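PDB 5LND: fimbrial protein MyfA,Fimbrial protein MyfA,Fimbrial protein MyfA from Yersinia enterocolitica, which serves as the major structural subunit of Myf fimbriae, polymerising into protease-resistant fibres that are a probable virulence factor of pathogenic strains. Local coordinates for residues Ala96-Glu107 with Ile119-Val130. Residues are numbered along the deposited sequence; the frame is centred on the assembly and turned at random.
Sequences AGEYQFTGRVEE and INSKDISATKTV
Val130 O accepts two hydrogen bonds, from Gly97 N within the carbonyl plane at 2.9 Å and from water 1, whose oxygen lies 2.6 Å from Val130 O, and a weaker CA-H...O contact from Ala96 CA. The same water reaches weakly to Glu98 OE2, while OE1 of that carboxylate accepts from Thr129 OG1 at 2.7 Å on its syn lone pair. Glu98 bends at chi2 (-64°), which folds its carboxylate back alongside Thr129. Strands 97-107 and 119-130 run antiparallel (153° between their directions) as a hairpin, paired regularly from Gly97 with Val130 to Glu107 with Asn120 and ending in a classic beta bulge, where Ile119 and Asn120 both face Glu107. There Asn120 ND2 donates to Glu107 OE1 at 3.2 Å, amide and carboxylate 24° from coplanar, and Ile119 CD1 packs 3.5 Å from Glu107 CD. This hairpin belongs to the Ig-like beta sandwich of the pilin: strand 37-52 bonds to the other edge of 97-107, and Val4, Phe25 and Met29 meet the hairpin face that carries Phe101, Val105, Ile124 and Ala126. On that face Val105 CG2 touches Ile124 CG2 at 3.7 Å, their side chains crossing at about a right angle, and Ile124 CD1 reaches the edge of the Phe101 ring. On the face of Arg104 and Asp123, water 2 accepts from Arg104 NH1 and donates to Asp123 OD1, bridging charged atoms 5.0 Å apart; Arg104 NE also forms a salt bridge with Glu106 OE2, whose partner oxygen OE1 pairs with Arg41.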
ATOM      1  N   ALA B  96       9.743   2.093  -1.948  1.00 24.15           N
ATOM      2  CA  ALA B  96      10.138   3.493  -1.966  1.00 25.25           C
ATOM      3  C   ALA B  96       8.910   4.388  -1.901  1.00 22.50           C
ATOM      4  O   ALA B  96       7.835   4.005  -2.358  1.00 21.45           O
ATOM      5  CB  ALA B  96      10.959   3.799  -3.212  1.00 26.42           C
ATOM      6  N   GLY B  97       9.068   5.574  -1.327  1.00 24.71           N
ATOM      7  CA  GLY B  97       7.980   6.532  -1.277  1.00 23.15           C
ATOM      8  C   GLY B  97       8.169   7.620  -0.244  1.00 23.04           C
ATOM      9  O   GLY B  97       9.092   7.571   0.567  1.00 23.99           O
ATOM     10  N   GLU B  98       7.297   8.617  -0.282  1.00 23.82           N
ATOM     11  CA  GLU B  98       7.280   9.635   0.747  1.00 22.17           C
ATOM     12  C   GLU B  98       6.110   9.313   1.651  1.00 21.92           C
ATOM     13  O   GLU B  98       4.957   9.536   1.287  1.00 22.51           O
ATOM     14  CB  GLU B  98       7.115  11.016   0.118  1.00 25.39           C
ATOM     15  CG  GLU B  98       8.190  11.352  -0.906  1.00 23.42           C
ATOM     16  CD  GLU B  98       9.561  11.425  -0.282  1.00 31.43           C
ATOM     17  OE1 GLU B  98       9.669  11.959   0.839  1.00 31.09           O
ATOM     18  OE2 GLU B  98      10.529  10.940  -0.901  1.00 37.09           O
ATOM     19  N   TYR B  99       6.396   8.768   2.824  1.00 21.82           N
ATOM     20  CA  TYR B  99       5.326   8.274   3.671  1.00 21.00           C
ATOM     21  C   TYR B  99       4.960   9.245   4.768  1.00 19.17           C
ATOM     22  O   TYR B  99       5.795   9.614   5.588  1.00 19.31           O
ATOM     23  CB  TYR B  99       5.720   6.960   4.303  1.00 19.73           C
ATOM     24  CG  TYR B  99       5.887   5.793   3.378  1.00 20.23           C
ATOM     25  CD1 TYR B  99       4.852   4.893   3.191  1.00 20.26           C
ATOM     26  CD2 TYR B  99       7.097   5.553   2.742  1.00 20.62           C
ATOM     27  CE1 TYR B  99       5.003   3.801   2.380  1.00 20.30           C
ATOM     28  CE2 TYR B  99       7.257   4.458   1.923  1.00 22.67           C
ATOM     29  CZ  TYR B  99       6.202   3.594   1.745  1.00 21.20           C
ATOM     30  OH  TYR B  99       6.344   2.498   0.938  1.00 21.43           O
ATOM     31  N   GLN B 100       3.692   9.625   4.795  1.00 19.07           N
ATOM     32  CA  GLN B 100       3.224  10.619   5.739  1.00 19.44           C
ATOM     33  C   GLN B 100       2.446  10.006   6.888  1.00 18.41           C
ATOM     34  O   GLN B 100       1.605   9.137   6.696  1.00 19.34           O
ATOM     35  CB  GLN B 100       2.340  11.630   5.020  1.00 20.77           C
ATOM     36  CG  GLN B 100       1.974  12.825   5.859  1.00 20.63           C
ATOM     37  CD  GLN B 100       0.956  13.721   5.184  1.00 24.30           C
ATOM     38  OE1 GLN B 100       0.039  13.248   4.512  1.00 23.38           O
ATOM     39  NE2 GLN B 100       1.103  15.027   5.375  1.00 25.58           N
ATOM     40  N   PHE B 101       2.741  10.462   8.093  1.00 21.36           N
ATOM     41  CA  PHE B 101       1.883  10.169   9.216  1.00 17.59           C
ATOM     42  C   PHE B 101       1.232  11.463   9.681  1.00 18.53           C
ATOM     43  O   PHE B 101       1.890  12.495   9.818  1.00 18.37           O
ATOM     44  CB  PHE B 101       2.655   9.511  10.352  1.00 15.76           C
ATOM     45  CG  PHE B 101       1.814   9.226  11.553  1.00 18.32           C
ATOM     46  CD1 PHE B 101       1.084   8.050  11.639  1.00 16.62           C
ATOM     47  CD2 PHE B 101       1.733  10.148  12.593  1.00 16.63           C
ATOM     48  CE1 PHE B 101       0.302   7.792  12.749  1.00 16.33           C
ATOM     49  CE2 PHE B 101       0.954   9.899  13.704  1.00 15.86           C
ATOM     50  CZ  PHE B 101       0.235   8.722  13.783  1.00 18.53           C
ATOM     51  N   THR B 102      -0.074  11.391   9.898  1.00 18.85           N
ATOM     52  CA  THR B 102      -0.826  12.470  10.493  1.00 17.75           C
ATOM     53  C   THR B 102      -1.461  11.939  11.763  1.00 16.70           C
ATOM     54  O   THR B 102      -1.856  10.770  11.841  1.00 15.95           O
ATOM     55  CB  THR B 102      -1.910  13.000   9.538  1.00 20.41           C
ATOM     56  OG1 THR B 102      -2.753  11.925   9.096  1.00 19.03           O
ATOM     57  CG2 THR B 102      -1.269  13.650   8.337  1.00 19.77           C
ATOM     58  N   GLY B 103      -1.537  12.796  12.770  1.00 18.01           N
ATOM     59  CA  GLY B 103      -2.144  12.411  14.024  1.00 19.60           C
ATOM     60  C   GLY B 103      -2.417  13.598  14.916  1.00 18.46           C
ATOM     61  O   GLY B 103      -2.015  14.720  14.609  1.00 16.82           O
ATOM     62  N   ARG B 104      -3.108  13.344  16.023  1.00 20.73           N
ATOM     63  CA  ARG B 104      -3.430  14.384  16.991  1.00 18.24           C
ATOM     64  C   ARG B 104      -2.898  14.002  18.357  1.00 17.23           C
ATOM     65  O   ARG B 104      -3.171  12.912  18.860  1.00 18.84           O
ATOM     66  CB  ARG B 104      -4.938  14.586  17.079  1.00 20.44           C
ATOM     67  CG  ARG B 104      -5.360  15.541  18.175  1.00 19.15           C
ATOM     68  CD  ARG B 104      -6.838  15.849  18.103  1.00 21.83           C
ATOM     69  NE  ARG B 104      -7.653  14.726  18.550  1.00 23.15           N
ATOM     70  CZ  ARG B 104      -8.243  13.849  17.738  1.00 26.95           C
ATOM     71  NH1 ARG B 104      -8.117  13.954  16.421  1.00 25.06           N
ATOM     72  NH2 ARG B 104      -8.963  12.860  18.245  1.00 24.99           N
ATOM     73  N   VAL B 105      -2.127  14.899  18.949  1.00 15.76           N
ATOM     74  CA  VAL B 105      -1.602  14.680  20.285  1.00 19.63           C
ATOM     75  C   VAL B 105      -2.574  15.248  21.307  1.00 17.50           C
ATOM     76  O   VAL B 105      -3.129  16.316  21.098  1.00 17.95           O
ATOM     77  CB  VAL B 105      -0.230  15.328  20.450  1.00 19.91           C
ATOM     78  CG1 VAL B 105       0.292  15.107  21.849  1.00 17.93           C
ATOM     79  CG2 VAL B 105       0.729  14.730  19.453  1.00 18.30           C
ATOM     80  N   GLU B 106      -2.791  14.521  22.400  1.00 17.48           N
ATOM     81  CA  GLU B 106      -3.667  14.985  23.468  1.00 17.54           C
ATOM     82  C   GLU B 106      -3.028  14.826  24.851  1.00 18.14           C
ATOM     83  O   GLU B 106      -2.549  13.753  25.197  1.00 18.22           O
ATOM     84  CB  GLU B 106      -4.986  14.219  23.430  1.00 17.85           C
ATOM     85  CG  GLU B 106      -5.737  14.289  22.123  1.00 16.44           C
ATOM     86  CD  GLU B 106      -6.978  13.431  22.146  1.00 21.37           C
ATOM     87  OE1 GLU B 106      -7.009  12.483  22.956  1.00 22.95           O
ATOM     88  OE2 GLU B 106      -7.922  13.702  21.371  1.00 20.04           O
ATOM     89  N   GLU B 107      -3.032  15.898  25.638  1.00 17.85           N
ATOM     90  CA  GLU B 107      -2.584  15.846  27.025  1.00 19.24           C
ATOM     91  C   GLU B 107      -3.800  15.719  27.925  1.00 19.28           C
ATOM     92  O   GLU B 107      -4.748  16.489  27.785  1.00 18.39           O
ATOM     93  CB  GLU B 107      -1.843  17.131  27.384  1.00 20.08           C
ATOM     94  CG  GLU B 107      -1.364  17.198  28.829  1.00 20.65           C
ATOM     95  CD  GLU B 107      -0.819  18.567  29.217  1.00 21.90           C
ATOM     96  OE1 GLU B 107      -1.106  19.558  28.521  1.00 19.49           O
ATOM     97  OE2 GLU B 107      -0.103  18.652  30.228  1.00 21.56           O
ATOM     98  N   ILE B 119      -6.820  18.261  28.164  1.00 19.02           N
ATOM     99  CA  ILE B 119      -6.652  19.676  28.481  1.00 17.99           C
ATOM    100  C   ILE B 119      -5.958  20.453  27.360  1.00 18.13           C
ATOM    101  O   ILE B 119      -6.087  21.671  27.251  1.00 18.32           O
ATOM    102  CB  ILE B 119      -5.918  19.869  29.816  1.00 17.49           C
ATOM    103  CG1 ILE B 119      -4.561  19.174  29.795  1.00 18.23           C
ATOM    104  CG2 ILE B 119      -6.768  19.349  30.960  1.00 19.18           C
ATOM    105  CD1 ILE B 119      -3.672  19.583  30.931  1.00 21.03           C
ATOM    106  N   ASN B 120      -5.210  19.739  26.535  1.00 16.39           N
ATOM    107  CA  ASN B 120      -4.547  20.339  25.384  1.00 18.16           C
ATOM    108  C   ASN B 120      -4.462  19.336  24.241  1.00 19.56           C
ATOM    109  O   ASN B 120      -4.215  18.149  24.463  1.00 17.54           O
ATOM    110  CB  ASN B 120      -3.134  20.800  25.752  1.00 19.80           C
ATOM    111  CG  ASN B 120      -3.107  22.165  26.418  1.00 19.61           C
ATOM    112  OD1 ASN B 120      -3.747  23.106  25.959  1.00 21.10           O
ATOM    113  ND2 ASN B 120      -2.344  22.279  27.497  1.00 20.91           N
ATOM    114  N   SER B 121      -4.680  19.808  23.020  1.00 18.82           N
ATOM    115  CA  SER B 121      -4.489  18.952  21.860  1.00 19.70           C
ATOM    116  C   SER B 121      -3.933  19.727  20.684  1.00 19.87           C
ATOM    117  O   SER B 121      -4.063  20.947  20.613  1.00 18.93           O
ATOM    118  CB  SER B 121      -5.767  18.216  21.470  1.00 21.19           C
ATOM    119  OG  SER B 121      -6.787  19.107  21.075  1.00 26.87           O
ATOM    120  N   LYS B 122      -3.303  18.997  19.770  1.00 20.18           N
ATOM    121  CA  LYS B 122      -2.613  19.596  18.638  1.00 20.48           C
ATOM    122  C   LYS B 122      -2.359  18.539  17.575  1.00 20.47           C
ATOM    123  O   LYS B 122      -1.928  17.432  17.899  1.00 21.42           O
ATOM    124  CB  LYS B 122      -1.281  20.184  19.103  1.00 19.89           C
ATOM    125  CG  LYS B 122      -0.467  20.849  18.002  1.00 23.45           C
ATOM    126  CD  LYS B 122       0.811  21.495  18.534  1.00 22.18           C
ATOM    127  CE  LYS B 122       1.136  22.781  17.793  1.00 25.46           C
ATOM    128  NZ  LYS B 122       0.989  22.644  16.323  1.00 29.41           N
ATOM    129  N   ASP B 123      -2.615  18.878  16.316  1.00 19.04           N
ATOM    130  CA  ASP B 123      -2.300  17.981  15.212  1.00 19.66           C
ATOM    131  C   ASP B 123      -0.805  17.888  14.932  1.00 19.74           C
ATOM    132  O   ASP B 123      -0.091  18.891  14.949  1.00 20.96           O
ATOM    133  CB  ASP B 123      -2.945  18.473  13.926  1.00 20.64           C
ATOM    134  CG  ASP B 123      -4.417  18.216  13.866  1.00 21.25           C
ATOM    135  OD1 ASP B 123      -4.921  17.292  14.535  1.00 17.88           O
ATOM    136  OD2 ASP B 123      -5.061  18.953  13.101  1.00 22.94           O
ATOM    137  N   ILE B 124      -0.347  16.684  14.618  1.00 17.34           N
ATOM    138  CA  ILE B 124       1.018  16.499  14.162  1.00 18.97           C
ATOM    139  C   ILE B 124       1.008  15.945  12.743  1.00 19.32           C
ATOM    140  O   ILE B 124       0.022  15.348  12.311  1.00 21.28           O
ATOM    141  CB  ILE B 124       1.807  15.565  15.092  1.00 19.63           C
ATOM    142  CG1 ILE B 124       1.040  14.268  15.331  1.00 17.70           C
ATOM    143  CG2 ILE B 124       2.114  16.255  16.408  1.00 19.89           C
ATOM    144  CD1 ILE B 124       1.827  13.251  16.093  1.00 17.45           C
ATOM    145  N   SER B 125       2.105  16.156  12.023  1.00 18.13           N
ATOM    146  CA  SER B 125       2.229  15.699  10.642  1.00 20.25           C
ATOM    147  C   SER B 125       3.712  15.678  10.258  1.00 20.67           C
ATOM    148  O   SER B 125       4.448  16.639  10.517  1.00 20.49           O
ATOM    149  CB  SER B 125       1.415  16.605   9.702  1.00 20.46           C
ATOM    150  OG  SER B 125       1.401  16.128   8.370  1.00 22.65           O
ATOM    151  N   ALA B 126       4.157  14.567   9.681  1.00 19.68           N
ATOM    152  CA  ALA B 126       5.532  14.455   9.194  1.00 21.22           C
ATOM    153  C   ALA B 126       5.624  13.420   8.074  1.00 21.08           C
ATOM    154  O   ALA B 126       4.790  12.521   7.976  1.00 20.19           O
ATOM    155  CB  ALA B 126       6.488  14.103  10.325  1.00 20.34           C
ATOM    156  N   THR B 127       6.637  13.552   7.224  1.00 20.95           N
ATOM    157  CA  THR B 127       6.834  12.592   6.147  1.00 21.58           C
ATOM    158  C   THR B 127       8.246  12.036   6.199  1.00 20.01           C
ATOM    159  O   THR B 127       9.190  12.770   6.453  1.00 21.36           O
ATOM    160  CB  THR B 127       6.559  13.208   4.754  1.00 20.83           C
ATOM    161  OG1 THR B 127       7.539  14.207   4.475  1.00 27.29           O
ATOM    162  CG2 THR B 127       5.179  13.831   4.690  1.00 18.06           C
ATOM    163  N   LYS B 128       8.375  10.731   5.986  1.00 20.21           N
ATOM    164  CA  LYS B 128       9.674  10.077   5.981  1.00 21.81           C
ATOM    165  C   LYS B 128       9.903   9.487   4.594  1.00 23.03           C
ATOM    166  O   LYS B 128       8.986   8.940   3.979  1.00 24.77           O
ATOM    167  CB  LYS B 128       9.714   8.986   7.050  1.00 22.54           C
ATOM    168  CG  LYS B 128      10.967   8.140   7.077  1.00 23.35           C
ATOM    169  CD  LYS B 128      12.153   8.943   7.551  1.00 22.58           C
ATOM    170  CE  LYS B 128      13.370   8.063   7.645  1.00 20.78           C
ATOM    171  NZ  LYS B 128      14.560   8.881   7.924  1.00 23.29           N
ATOM    172  N   THR B 129      11.118   9.625   4.086  1.00 22.97           N
ATOM    173  CA  THR B 129      11.421   9.149   2.746  1.00 25.59           C
ATOM    174  C   THR B 129      11.902   7.713   2.807  1.00 23.76           C
ATOM    175  O   THR B 129      12.695   7.360   3.671  1.00 24.81           O
ATOM    176  CB  THR B 129      12.500  10.021   2.092  1.00 26.71           C
ATOM    177  OG1 THR B 129      12.041  11.375   2.037  1.00 29.22           O
ATOM    178  CG2 THR B 129      12.823   9.537   0.687  1.00 26.62           C
ATOM    179  N   VAL B 130      11.398   6.879   1.907  1.00 24.18           N
ATOM    180  CA  VAL B 130      12.012   5.583   1.670  1.00 23.46           C
ATOM    181  C   VAL B 130      12.607   5.629   0.272  1.00 24.19           C
ATOM    182  O   VAL B 130      11.893   5.830  -0.709  1.00 25.27           O
ATOM    183  CB  VAL B 130      11.014   4.423   1.793  1.00 22.97           C
ATOM    184  CG1 VAL B 130      11.634   3.150   1.269  1.00 25.35           C
ATOM    185  CG2 VAL B 130      10.599   4.235   3.237  1.00 23.43           C
TER
HETATM  186  O   HOH W   1      11.562   8.001  -2.077  1.00 26.19           O
HETATM  187  O   HOH W   2      -7.191  16.048  14.783  1.00 27.97           O
HETATM  188  O   HOH W   3      -8.479  16.805  20.479  1.00 24.51           O